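Side-chain contacts in D-glyceraldehyde dehydrogenase (NADP(+)) (Thermoplasma acidophilum, PDB 5IZD), which oxidises D-glyceraldehyde to D-glycerate with NADP(+) as electron acceptor, a step of the non-phosphorylated Entner-Doudoroff pathway: residues A[85-90]-A[95-100]; A[153-158]-A[179-184]; A[369-372]-A[376-379]; A[332-337]-A[342-347]; A[232-237]-A[242-247]. All blocks are in the same frame, centred on the assembly; numbering follows the deposited sequence.

Interaction 1 (A[85-90]-A[95-100]); sequences IIMEEN and KEAKEE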
# COMPACT_ATOMS: atom_id res chain seq x y z
N ILE A 85 -30.05 -7.32 26.57
CA ILE A 85 -30.93 -7.28 25.40
C ILE A 85 -30.67 -8.46 24.45
O ILE A 85 -31.60 -9.12 23.99
CB ILE A 85 -30.73 -5.96 24.63
CG1 ILE A 85 -31.34 -4.83 25.48
CG2 ILE A 85 -31.35 -6.04 23.25
CD1 ILE A 85 -30.87 -3.46 25.08
N ILE A 86 -29.39 -8.74 24.21
CA ILE A 86 -29.04 -9.89 23.40
C ILE A 86 -29.52 -11.19 24.01
O ILE A 86 -30.03 -12.03 23.29
CB ILE A 86 -27.52 -9.92 23.13
CG1 ILE A 86 -27.11 -8.72 22.27
CG2 ILE A 86 -27.12 -11.24 22.49
CD1 ILE A 86 -25.65 -8.43 22.36
N MET A 87 -29.36 -11.37 25.34
CA MET A 87 -29.84 -12.60 25.98
C MET A 87 -31.33 -12.69 25.86
O MET A 87 -31.84 -13.76 25.59
CB MET A 87 -29.38 -12.76 27.43
CG MET A 87 -27.84 -12.93 27.54
SD MET A 87 -27.40 -13.30 29.26
CE MET A 87 -27.49 -11.64 29.95
N GLU A 88 -32.02 -11.55 25.97
CA GLU A 88 -33.51 -11.54 25.90
C GLU A 88 -34.01 -11.76 24.44
O GLU A 88 -34.90 -12.58 24.21
CB GLU A 88 -34.11 -10.24 26.47
CG GLU A 88 -34.04 -10.04 27.99
N GLU A 89 -33.43 -11.05 23.46
CA GLU A 89 -33.89 -11.16 22.07
C GLU A 89 -33.49 -12.42 21.34
O GLU A 89 -34.18 -12.89 20.44
CB GLU A 89 -33.44 -9.95 21.22
CG GLU A 89 -34.12 -8.62 21.61
CD GLU A 89 -33.92 -7.52 20.51
OE1 GLU A 89 -34.93 -6.82 20.24
OE2 GLU A 89 -32.80 -7.36 19.91
N ASN A 90 -32.32 -12.92 21.68
CA ASN A 90 -31.72 -14.05 20.95
C ASN A 90 -31.64 -15.32 21.79
O ASN A 90 -31.54 -16.38 21.23
CB ASN A 90 -30.32 -13.67 20.45
CG ASN A 90 -30.34 -12.64 19.33
OD1 ASN A 90 -30.79 -11.49 19.51
ND2 ASN A 90 -29.87 -13.04 18.15
N LYS A 95 -22.07 -16.09 28.18
CA LYS A 95 -20.71 -15.90 27.67
C LYS A 95 -20.72 -15.46 26.19
O LYS A 95 -19.84 -14.70 25.76
CB LYS A 95 -19.87 -17.17 27.89
CG LYS A 95 -19.50 -17.47 29.35
CD LYS A 95 -18.51 -18.63 29.50
N GLU A 96 -21.67 -15.97 25.40
CA GLU A 96 -21.86 -15.52 24.02
C GLU A 96 -22.34 -14.08 23.93
O GLU A 96 -21.90 -13.31 23.06
CB GLU A 96 -22.80 -16.42 23.23
CG GLU A 96 -22.14 -17.70 22.72
CD GLU A 96 -23.09 -18.59 21.90
OE1 GLU A 96 -23.85 -18.05 21.06
OE2 GLU A 96 -23.11 -19.85 22.09
N ALA A 97 -23.22 -13.70 24.84
CA ALA A 97 -23.71 -12.32 24.89
C ALA A 97 -22.55 -11.39 25.28
O ALA A 97 -22.36 -10.37 24.64
CB ALA A 97 -24.89 -12.17 25.88
N LYS A 98 -21.77 -11.75 26.29
CA LYS A 98 -20.62 -10.91 26.70
C LYS A 98 -19.53 -10.82 25.59
O LYS A 98 -19.02 -9.76 25.34
CB LYS A 98 -20.04 -11.39 28.03
CG LYS A 98 -20.99 -11.19 29.17
CD LYS A 98 -20.45 -11.65 30.51
CE LYS A 98 -21.42 -11.21 31.59
NZ LYS A 98 -20.90 -11.61 32.91
N GLU A 99 -19.26 -11.94 24.93
CA GLU A 99 -18.31 -11.98 23.84
C GLU A 99 -18.76 -11.09 22.67
O GLU A 99 -17.96 -10.33 22.13
CB GLU A 99 -18.05 -13.45 23.42
CG GLU A 99 -17.61 -13.67 22.02
CD GLU A 99 -17.21 -15.11 21.76
OE1 GLU A 99 -16.22 -15.28 21.01
OE2 GLU A 99 -17.89 -16.04 22.25
N GLU A 100 -20.04 -11.09 22.34
CA GLU A 100 -20.54 -10.24 21.29
C GLU A 100 -20.34 -8.76 21.59
O GLU A 100 -19.98 -8.00 20.72
CB GLU A 100 -21.97 -10.55 20.93
CG GLU A 100 -22.44 -9.70 19.78
CD GLU A 100 -23.70 -10.18 19.13
OE1 GLU A 100 -24.24 -11.22 19.49
OE2 GLU A 100 -24.15 -9.49 18.24
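Ala97 is the small residue on which two neighbouring side chains of 85-90, Ile86 and Met87, come to rest. The apolar part is lopsided: Met87 CG sits 3.5 Å from Ala97 CB, tighter than ordinary van der Waals contact, whereas Ile86 CG2 stays 4.2 Å from that same methyl. The sulfur, Met87 SD, lies farther off, 4.4 Å from Ala97 CB, before the chain bends at chi3 (-79°). The backbones come nearest at this point too, Ile86 CA and Ala97 CA being 6.0 Å apart. Helices 79-90 and 94-112 follow each other through a very short turn and pack at a steep angle, local axes 9.3 Å apart at closest and 124° between their directions. The mixed polar-apolar part belongs to Glu100. With CG anti to its backbone N (chi1 -176°) and the chain extended beyond, it crosses Ile86 obliquely and lays its carboxylate beside the isoleucine branches, Glu100 CD lying 4.2 Å from Ile86 CD1. That buried carboxylate is satisfied from other directions: OE1 forms a salt bridge with Lys92 in the turn, and OE2 accepts hydrogen bonds from the backbone N of Ala152 and of Gly153.

Interaction 2 (A[153-158]-A[179-184]); sequences GMVARK and GSAEWI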
# COMPACT_ATOMS: atom_id res chain seq x y z
N GLY A 153 -23.04 -7.12 17.05
CA GLY A 153 -21.76 -7.22 16.23
C GLY A 153 -21.90 -6.68 14.82
O GLY A 153 -21.02 -5.97 14.31
N MET A 154 -23.01 -7.02 14.17
CA MET A 154 -23.19 -6.65 12.75
C MET A 154 -23.50 -5.17 12.58
O MET A 154 -23.19 -4.56 11.56
CB MET A 154 -24.25 -7.52 12.09
CG MET A 154 -23.88 -8.98 11.99
SD MET A 154 -22.67 -9.19 10.64
CE MET A 154 -22.65 -11.00 10.74
N VAL A 155 -24.14 -4.59 13.60
CA VAL A 155 -24.39 -3.17 13.58
C VAL A 155 -23.10 -2.41 13.73
O VAL A 155 -22.83 -1.54 12.94
CB VAL A 155 -25.42 -2.78 14.67
CG1 VAL A 155 -25.48 -1.29 14.86
CG2 VAL A 155 -26.76 -3.42 14.31
N ALA A 156 -22.33 -2.71 14.77
CA ALA A 156 -20.99 -2.14 14.91
C ALA A 156 -20.12 -2.31 13.62
O ALA A 156 -19.45 -1.40 13.21
CB ALA A 156 -20.25 -2.77 16.10
N ARG A 157 -20.13 -3.50 13.03
CA ARG A 157 -19.31 -3.80 11.85
C ARG A 157 -19.58 -2.89 10.65
O ARG A 157 -18.66 -2.58 9.94
CB ARG A 157 -19.52 -5.24 11.41
CG ARG A 157 -18.96 -5.56 10.02
CD ARG A 157 -19.13 -7.02 9.73
NE ARG A 157 -18.22 -7.80 10.51
CZ ARG A 157 -18.27 -9.13 10.62
NH1 ARG A 157 -19.21 -9.84 9.99
NH2 ARG A 157 -17.37 -9.74 11.38
N LYS A 158 -20.82 -2.51 10.44
CA LYS A 158 -21.27 -1.66 9.36
C LYS A 158 -21.26 -0.16 9.67
O LYS A 158 -20.79 0.63 8.84
CB LYS A 158 -22.68 -2.13 8.95
CG LYS A 158 -22.59 -3.56 8.41
CD LYS A 158 -23.87 -4.06 7.81
CE LYS A 158 -23.83 -5.56 7.60
NZ LYS A 158 -22.86 -5.92 6.54
N GLY A 179 -34.02 -4.49 19.06
CA GLY A 179 -33.68 -3.85 20.35
C GLY A 179 -32.16 -3.54 20.45
O GLY A 179 -31.73 -2.46 20.89
N SER A 180 -31.35 -4.50 20.05
CA SER A 180 -29.91 -4.32 20.21
C SER A 180 -29.42 -3.21 19.26
O SER A 180 -28.58 -2.38 19.62
CB SER A 180 -29.18 -5.66 20.09
OG SER A 180 -29.43 -6.26 18.84
N ALA A 181 -30.03 -3.13 18.08
CA ALA A 181 -29.64 -2.12 17.11
C ALA A 181 -30.02 -0.73 17.64
O ALA A 181 -29.26 0.21 17.58
CB ALA A 181 -30.31 -2.39 15.79
N GLU A 182 -31.25 -0.63 18.15
CA GLU A 182 -31.76 0.63 18.65
C GLU A 182 -30.88 1.10 19.75
O GLU A 182 -30.64 2.27 19.86
CB GLU A 182 -33.16 0.49 19.24
CG GLU A 182 -33.81 1.86 19.43
CD GLU A 182 -34.76 1.94 20.56
OE1 GLU A 182 -34.43 1.37 21.64
OE2 GLU A 182 -35.84 2.58 20.39
N TRP A 183 -30.48 0.19 20.62
CA TRP A 183 -29.66 0.57 21.77
C TRP A 183 -28.26 1.15 21.33
O TRP A 183 -27.80 2.19 21.85
CB TRP A 183 -29.55 -0.60 22.73
CG TRP A 183 -28.83 -0.34 24.00
CD1 TRP A 183 -29.40 -0.03 25.18
CD2 TRP A 183 -27.38 -0.35 24.22
NE1 TRP A 183 -28.42 0.13 26.14
CE2 TRP A 183 -27.18 -0.10 25.59
CE3 TRP A 183 -26.28 -0.59 23.41
CZ2 TRP A 183 -25.90 -0.02 26.17
CZ3 TRP A 183 -24.97 -0.54 23.98
CH2 TRP A 183 -24.81 -0.25 25.35
N ILE A 184 -27.66 0.51 20.35
CA ILE A 184 -26.39 0.97 19.80
C ILE A 184 -26.53 2.33 19.15
O ILE A 184 -25.75 3.22 19.45
CB ILE A 184 -25.80 -0.06 18.80
CG1 ILE A 184 -25.35 -1.28 19.58
CG2 ILE A 184 -24.62 0.52 18.03
CD1 ILE A 184 -25.17 -2.51 18.76
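Val155 fills the gap between the two helices, sending one methyl to Ala181 and the other to Ile184. Its CG1 meets Ile184 CG2 at 3.8 Å, the closest approach of the contact, and Ile184 CD1 reaches back to Val155 CB at 4.1 Å, so the two branched side chains face each other tip to tip. The second methyl, Val155 CG2, lies 4.0 Å from Ala181 CB. This division of labour follows from the valine torsion: chi1 of 168° sets CG1 anti to the backbone N and CG2 beside it, spreading the pair across two residues one helical turn apart on 179-184. In Ile184 chi1 of -70° sets CG1 beside the backbone N and leaves CG2 anti to it, presenting CG2 and CD1 together to the valine. All three residues are buried and the contact is wholly apolar.

Around this core, further contacts place the helices in the fold. Ala181 rests on Pro173 and on Phe200 of strand 198-200, while Ala156 packs against Val104 and Ile108 of helix 94-112. At the start of 179-184, the carboxylate of Glu89 takes hydrogen bonds from the backbone N of Gly179 and of Ser180. Arg157, a cofactor- and substrate-binding residue by similarity, forms a salt bridge with Glu441, and Lys158 forms one with Glu458. Helix 153-164, strand 168-172 and helix 178-190 are consecutive, and their packing belongs to the Rossmann-like nucleotide-binding domain of the aldehyde dehydrogenases, with the side chain of Val155 about 9 Å from the bound NADP.

Interaction 3 (A[369-372]-A[376-379]); sequences GNAD and KIFQ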
# COMPACT_ATOMS: atom_id res chain seq x y z
N GLY A 369 -24.59 -39.67 10.07
CA GLY A 369 -23.69 -40.52 9.18
C GLY A 369 -24.32 -40.94 7.84
O GLY A 369 -25.58 -40.97 7.68
N ASN A 370 -23.46 -41.27 6.88
CA ASN A 370 -23.85 -41.73 5.51
C ASN A 370 -24.94 -40.91 4.75
O ASN A 370 -25.98 -41.45 4.32
N ALA A 371 -24.75 -39.58 4.66
CA ALA A 371 -25.42 -38.79 3.63
C ALA A 371 -24.34 -38.48 2.59
O ALA A 371 -23.13 -38.39 2.90
CB ALA A 371 -26.08 -37.53 4.19
N ASP A 372 -24.79 -38.43 1.34
CA ASP A 372 -23.90 -38.31 0.24
C ASP A 372 -23.33 -36.90 0.32
O ASP A 372 -23.98 -35.95 0.84
CB ASP A 372 -24.60 -38.49 -1.13
CG ASP A 372 -25.33 -39.81 -1.27
OD1 ASP A 372 -25.12 -40.74 -0.47
OD2 ASP A 372 -26.13 -39.93 -2.22
N LYS A 376 -28.72 -32.83 0.31
CA LYS A 376 -29.04 -31.48 0.81
C LYS A 376 -28.27 -31.12 2.10
O LYS A 376 -27.84 -29.97 2.27
CB LYS A 376 -30.58 -31.28 0.99
CG LYS A 376 -31.36 -31.05 -0.33
CD LYS A 376 -32.87 -30.76 -0.09
CE LYS A 376 -33.77 -30.99 -1.33
N ILE A 377 -28.06 -32.08 2.97
CA ILE A 377 -27.28 -31.90 4.22
C ILE A 377 -25.81 -31.43 3.97
O ILE A 377 -25.19 -30.78 4.82
CB ILE A 377 -27.38 -33.26 5.00
CG1 ILE A 377 -28.75 -33.37 5.67
CG2 ILE A 377 -26.29 -33.49 6.02
CD1 ILE A 377 -28.94 -32.48 6.88
N PHE A 378 -25.28 -31.79 2.79
CA PHE A 378 -23.95 -31.40 2.36
C PHE A 378 -23.92 -30.25 1.32
O PHE A 378 -22.84 -29.72 1.07
CB PHE A 378 -23.19 -32.66 1.85
CG PHE A 378 -22.30 -33.29 2.90
CD1 PHE A 378 -22.84 -33.78 4.06
CD2 PHE A 378 -20.95 -33.33 2.76
CE1 PHE A 378 -22.02 -34.33 5.05
CE2 PHE A 378 -20.15 -33.86 3.73
CZ PHE A 378 -20.67 -34.36 4.88
N GLN A 379 -25.05 -29.88 0.69
CA GLN A 379 -25.06 -28.90 -0.38
C GLN A 379 -25.86 -27.62 -0.09
O GLN A 379 -25.68 -26.60 -0.77
CB GLN A 379 -25.56 -29.55 -1.68
CG GLN A 379 -24.64 -30.62 -2.24
CD GLN A 379 -23.28 -30.10 -2.69
OE1 GLN A 379 -23.15 -28.99 -3.19
NE2 GLN A 379 -22.26 -30.89 -2.46
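The backbone leaves strand 366-369 at Gly369, kinks at Asn370, whose backbone is in the left-handed helical region, runs extended through Ala371 and Asp372, and then turns back into the short helix 376-379, bringing Ala371 CA to 7.2 Å from Ile377 CA and Asp372 CA to 7.2 Å from Phe378 CA. Of the side chains, Phe378 makes the closer approach, and it does so to backbone. Its CB lies 3.5 Å from Asp372 O, with CG of the ring next at 3.8 Å, so the carbonyl oxygen lies near the root of the aromatic side chain and obliquely to the ring. The same oxygen accepts a hydrogen bond from Ser375 OG within the turn. Further out, the Phe378 ring meets that of Tyr288 with the planes nearly perpendicular.

The second meeting is a loose apolar one: Ala371 CB stands 4.4 Å from Ile377 CG2. Only this branch of the isoleucine turns to the loop. With chi1 at -77° and chi2 at -74°, the other branch folds away and carries CD1 to Ile333 of helix 324-339, which places Ile377 between loop and helix. Two polar links tie down the short helix: Gln379 NE2 donates to Gln373 O, back in the turn, and Lys251 NZ donates to Ile377 O.

What results is a tight strand-to-helix connection at the end of strand 366-369, a member of the mixed sheet that also contains strands 284-290 and 386-392. It leads toward Glu381, Ile382 and Phe383, cofactor-binding residues by similarity, and Ile377 packs directly on Ile382.

Interaction 4 (A[332-337]-A[342-347]); sequences EIVEEA and AKILFG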
# COMPACT_ATOMS: atom_id res chain seq x y z
N GLU A 332 -37.64 -30.05 9.13
CA GLU A 332 -37.77 -30.48 7.73
C GLU A 332 -36.46 -31.03 7.17
O GLU A 332 -36.49 -32.05 6.53
CB GLU A 332 -38.25 -29.32 6.85
CG GLU A 332 -39.73 -28.99 7.08
CD GLU A 332 -40.15 -27.67 6.45
OE1 GLU A 332 -39.28 -26.94 5.94
OE2 GLU A 332 -41.34 -27.35 6.51
N ILE A 333 -35.35 -30.32 7.43
CA ILE A 333 -34.00 -30.70 7.00
C ILE A 333 -33.69 -32.08 7.60
O ILE A 333 -33.32 -32.99 6.87
CB ILE A 333 -32.94 -29.62 7.37
CG1 ILE A 333 -32.97 -28.45 6.37
CG2 ILE A 333 -31.50 -30.14 7.27
CD1 ILE A 333 -32.40 -27.13 6.91
N VAL A 334 -33.90 -32.25 8.90
CA VAL A 334 -33.60 -33.52 9.55
C VAL A 334 -34.46 -34.65 8.99
O VAL A 334 -33.94 -35.75 8.68
CB VAL A 334 -33.73 -33.40 11.08
CG1 VAL A 334 -33.65 -34.76 11.77
CG2 VAL A 334 -32.63 -32.47 11.59
N GLU A 335 -35.75 -34.35 8.79
CA GLU A 335 -36.69 -35.30 8.18
C GLU A 335 -36.33 -35.69 6.74
O GLU A 335 -36.35 -36.86 6.42
CB GLU A 335 -38.11 -34.75 8.26
CG GLU A 335 -38.66 -34.83 9.66
CD GLU A 335 -38.67 -36.26 10.16
OE1 GLU A 335 -38.10 -36.54 11.25
OE2 GLU A 335 -39.20 -37.13 9.42
N GLU A 336 -35.96 -34.72 5.91
CA GLU A 336 -35.54 -35.02 4.55
C GLU A 336 -34.25 -35.87 4.59
O GLU A 336 -34.08 -36.74 3.73
CB GLU A 336 -35.35 -33.73 3.74
CG GLU A 336 -34.94 -33.87 2.25
CD GLU A 336 -33.44 -34.12 2.00
OE1 GLU A 336 -32.60 -33.79 2.86
OE2 GLU A 336 -33.09 -34.65 0.92
N ALA A 337 -33.36 -35.61 5.56
CA ALA A 337 -32.18 -36.46 5.73
C ALA A 337 -32.56 -37.88 6.18
O ALA A 337 -31.99 -38.81 5.64
CB ALA A 337 -31.20 -35.85 6.71
N ALA A 342 -30.32 -41.60 5.90
CA ALA A 342 -29.21 -41.14 6.71
C ALA A 342 -29.33 -41.69 8.13
O ALA A 342 -30.42 -41.78 8.67
CB ALA A 342 -29.18 -39.63 6.72
N LYS A 343 -28.20 -42.07 8.71
CA LYS A 343 -28.11 -42.60 10.06
C LYS A 343 -28.01 -41.38 11.02
O LYS A 343 -27.09 -40.54 10.88
CB LYS A 343 -26.89 -43.52 10.16
N ILE A 344 -28.95 -41.26 11.96
CA ILE A 344 -28.88 -40.28 13.02
C ILE A 344 -28.03 -40.89 14.12
O ILE A 344 -28.46 -41.81 14.78
CB ILE A 344 -30.29 -39.96 13.64
CG1 ILE A 344 -31.28 -39.50 12.57
CG2 ILE A 344 -30.20 -38.91 14.74
CD1 ILE A 344 -30.90 -38.20 11.92
N LEU A 345 -26.85 -40.35 14.35
CA LEU A 345 -25.98 -40.85 15.41
C LEU A 345 -26.33 -40.21 16.75
O LEU A 345 -26.10 -40.80 17.80
CB LEU A 345 -24.51 -40.58 15.05
CG LEU A 345 -24.13 -41.31 13.74
CD1 LEU A 345 -23.06 -40.58 12.95
CD2 LEU A 345 -23.74 -42.76 14.00
N PHE A 346 -26.86 -39.01 16.74
CA PHE A 346 -27.32 -38.39 17.96
C PHE A 346 -28.31 -37.26 17.62
O PHE A 346 -28.13 -36.50 16.62
CB PHE A 346 -26.14 -37.85 18.81
CG PHE A 346 -26.58 -37.34 20.14
CD1 PHE A 346 -26.93 -38.21 21.15
CD2 PHE A 346 -26.73 -35.96 20.37
CE1 PHE A 346 -27.47 -37.71 22.37
CE2 PHE A 346 -27.24 -35.46 21.59
CZ PHE A 346 -27.60 -36.34 22.59
N GLY A 347 -29.31 -37.12 18.46
CA GLY A 347 -30.24 -36.01 18.43
C GLY A 347 -31.37 -36.11 17.43
O GLY A 347 -31.98 -37.14 17.32
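Ala337 and Ala342 meet through both backbone and side chain. The polar link is a single hydrogen bond, Ala342 N to Ala337 O at 3.3 Å, with an N-H...O angle of 151° and the donor tilted 23° from the carbonyl plane. It ties the last turn of helix 324-339 to the residue just before the next strand. The methyl of Ala342 is drawn in with it, CB lying just 3.1 Å from the same Ala337 O, a close fit. The unit is a helix-to-strand turn: helix 324-339 gives way to strand 343-346, an outermost strand, within this chain, of the sheet that also holds strands 366-369 and 386-392, and it runs antiparallel to 366-369. A classic beta bulge interrupts that pairing, with Leu345 and Phe346 both facing Ile367. The apolar contacts are looser. Ala337 CB and Ala342 CB stand 4.3 Å apart, and one helical turn back Val334 CG1 comes to 4.4 Å from Ile344 CD1. Ile344 CB does not aim at the helix; the fold of its chain is what brings CD1 over to the valine. Ile368 of strand 366-369 touches Ala337, Ala342 and Ile344 alike, while Val334 also packs on Phe363.

Interaction 5 (A[232-237]-A[242-247]); sequences RIMQKA and AKLILE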
# COMPACT_ATOMS: atom_id res chain seq x y z
N ARG A 232 -31.72 -10.92 -4.32
CA ARG A 232 -32.76 -9.92 -4.53
C ARG A 232 -32.24 -8.48 -4.44
O ARG A 232 -32.58 -7.66 -5.29
CB ARG A 232 -33.92 -10.15 -3.55
CG ARG A 232 -35.12 -9.28 -3.82
CD ARG A 232 -36.39 -9.81 -3.16
NE ARG A 232 -37.56 -8.94 -3.47
CZ ARG A 232 -38.36 -9.06 -4.55
NH1 ARG A 232 -38.17 -9.99 -5.49
NH2 ARG A 232 -39.40 -8.24 -4.71
N ILE A 233 -31.40 -8.20 -3.45
CA ILE A 233 -30.83 -6.88 -3.32
C ILE A 233 -30.00 -6.52 -4.57
O ILE A 233 -30.09 -5.41 -5.09
CB ILE A 233 -29.96 -6.77 -2.05
CG1 ILE A 233 -30.86 -6.76 -0.84
CG2 ILE A 233 -29.04 -5.54 -2.10
CD1 ILE A 233 -30.16 -7.11 0.45
N MET A 234 -29.20 -7.46 -5.03
CA MET A 234 -28.42 -7.24 -6.21
C MET A 234 -29.29 -6.95 -7.42
O MET A 234 -28.96 -6.07 -8.21
CB MET A 234 -27.48 -8.45 -6.48
CG MET A 234 -26.42 -8.21 -7.49
SD MET A 234 -25.18 -9.55 -7.47
CE MET A 234 -24.39 -9.22 -9.02
N GLN A 235 -30.38 -7.69 -7.59
CA GLN A 235 -31.31 -7.41 -8.70
C GLN A 235 -31.93 -6.00 -8.61
O GLN A 235 -31.94 -5.27 -9.61
CB GLN A 235 -32.43 -8.43 -8.74
CG GLN A 235 -31.99 -9.82 -9.14
CD GLN A 235 -32.98 -10.86 -8.64
OE1 GLN A 235 -34.04 -10.50 -8.16
NE2 GLN A 235 -32.62 -12.14 -8.73
N LYS A 236 -32.43 -5.63 -7.41
CA LYS A 236 -33.05 -4.31 -7.20
C LYS A 236 -32.07 -3.15 -7.32
O LYS A 236 -32.44 -2.12 -7.91
CB LYS A 236 -33.76 -4.23 -5.85
CG LYS A 236 -34.88 -5.22 -5.66
CD LYS A 236 -35.86 -5.19 -6.80
CE LYS A 236 -37.10 -5.98 -6.43
NZ LYS A 236 -37.92 -6.17 -7.66
N ALA A 237 -30.87 -3.29 -6.78
CA ALA A 237 -29.84 -2.27 -6.88
C ALA A 237 -29.30 -2.07 -8.30
O ALA A 237 -28.45 -1.17 -8.53
CB ALA A 237 -28.69 -2.55 -5.95
N ALA A 242 -25.90 0.96 -7.00
CA ALA A 242 -25.25 1.05 -5.72
C ALA A 242 -24.06 0.07 -5.64
O ALA A 242 -24.10 -1.01 -6.23
CB ALA A 242 -26.24 0.81 -4.58
N LYS A 243 -22.99 0.51 -4.99
CA LYS A 243 -21.94 -0.33 -4.54
C LYS A 243 -22.50 -1.32 -3.51
O LYS A 243 -23.25 -0.92 -2.56
CB LYS A 243 -20.82 0.53 -3.96
CG LYS A 243 -19.76 -0.13 -3.08
CD LYS A 243 -19.07 -1.24 -3.75
CE LYS A 243 -18.07 -1.88 -2.80
NZ LYS A 243 -16.89 -1.04 -2.56
N LEU A 244 -22.21 -2.61 -3.73
CA LEU A 244 -22.71 -3.69 -2.86
C LEU A 244 -21.62 -4.30 -1.99
O LEU A 244 -20.47 -4.62 -2.48
CB LEU A 244 -23.36 -4.75 -3.72
CG LEU A 244 -24.61 -4.27 -4.49
CD1 LEU A 244 -25.33 -5.45 -5.12
CD2 LEU A 244 -25.61 -3.48 -3.66
N ILE A 245 -21.91 -4.40 -0.69
CA ILE A 245 -21.09 -5.19 0.24
C ILE A 245 -22.08 -6.16 0.85
O ILE A 245 -23.00 -5.71 1.60
CB ILE A 245 -20.45 -4.36 1.35
CG1 ILE A 245 -19.56 -3.21 0.82
CG2 ILE A 245 -19.66 -5.29 2.30
CD1 ILE A 245 -19.17 -2.17 1.89
N LEU A 246 -22.00 -7.42 0.44
CA LEU A 246 -22.97 -8.46 0.78
C LEU A 246 -22.21 -9.66 1.30
O LEU A 246 -21.28 -10.17 0.60
CB LEU A 246 -23.76 -8.97 -0.42
CG LEU A 246 -24.48 -7.94 -1.29
CD1 LEU A 246 -25.13 -8.63 -2.49
CD2 LEU A 246 -25.48 -7.17 -0.47
N GLU A 247 -22.65 -10.15 2.44
CA GLU A 247 -22.14 -11.38 3.01
C GLU A 247 -23.29 -12.34 3.32
O GLU A 247 -24.16 -11.99 4.13
CB GLU A 247 -21.32 -11.05 4.24
CG GLU A 247 -20.48 -12.26 4.70
CD GLU A 247 -21.02 -12.99 5.91
OE1 GLU A 247 -21.72 -14.02 5.73
OE2 GLU A 247 -20.73 -12.54 7.06
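Leu244 and Met234 meet crosswise, their side chains at about a right angle, with the leucine forking between Met234 and Ala237. One prong, Leu244 CD1, presses on the root of the methionine, 3.7 Å from Met234 CA and 3.8 Å from Met234 CG. The other, CD2, reaches Ala237 CB at 3.9 Å. Met234 has its CG anti to the backbone N (chi1 -167°) and runs on extended, which carries the sulfur away from the strand and leaves the first carbons to make the contact.

Ile233 offers a single branch to two leucines. Its CG2 lies 4.3 Å from Leu244 CD2 and 4.2 Å from Leu246 CD2, so it bridges alternate residues on the same face of the strand. Where the chain turns back, the methyls of Ala237 and Ala242 stand 4.4 Å apart. All six residues are buried. The second subunit takes part in closing this layer: its Met234 packs on Leu244 and on Ala237, and its Leu244 on Met234, while its Gln455 donates a hydrogen bond to Ala242 O.

Helix 232-236 and strand 243-247 run almost exactly antiparallel, at 178° and 10.0 Å between local axes. This is the returning half of the beta-alpha-beta unit formed by strand 220-224, helix 227-236 and strand 243-247 in the Rossmann-like cofactor domain. Arg232, at one end of the helical segment, touches the bound NADP and forms a salt bridge with Asp210; the strand ends at Glu247, the predicted proton acceptor of the active site.

In the fold
The five contacts fall into two groups. Interactions 1 and 2, with centres 12 Å apart, are joined by Glu89 OE1 to Gly179 N at 2.8 Å and Glu100 OE2 to Gly153 N at 2.9 Å, both probable hydrogen bonds. Between interactions 2 and 5, Arg157 NH1 comes within packing distance, 4.3 Å, of Glu247 OE2, the predicted proton acceptor; the side chain of Ile233 in interaction 5 is about 4 Å from the bound NADP. Interactions 3 and 4, 10 Å between centres, are joined by a backbone hydrogen bond from Gly369 N to Lys343 O, 2.8 Å, between neighbouring strands and by the packing of Ile377 on Ile333 and Ala337. This second group lies about 15 Å or more from the first at nearest atoms.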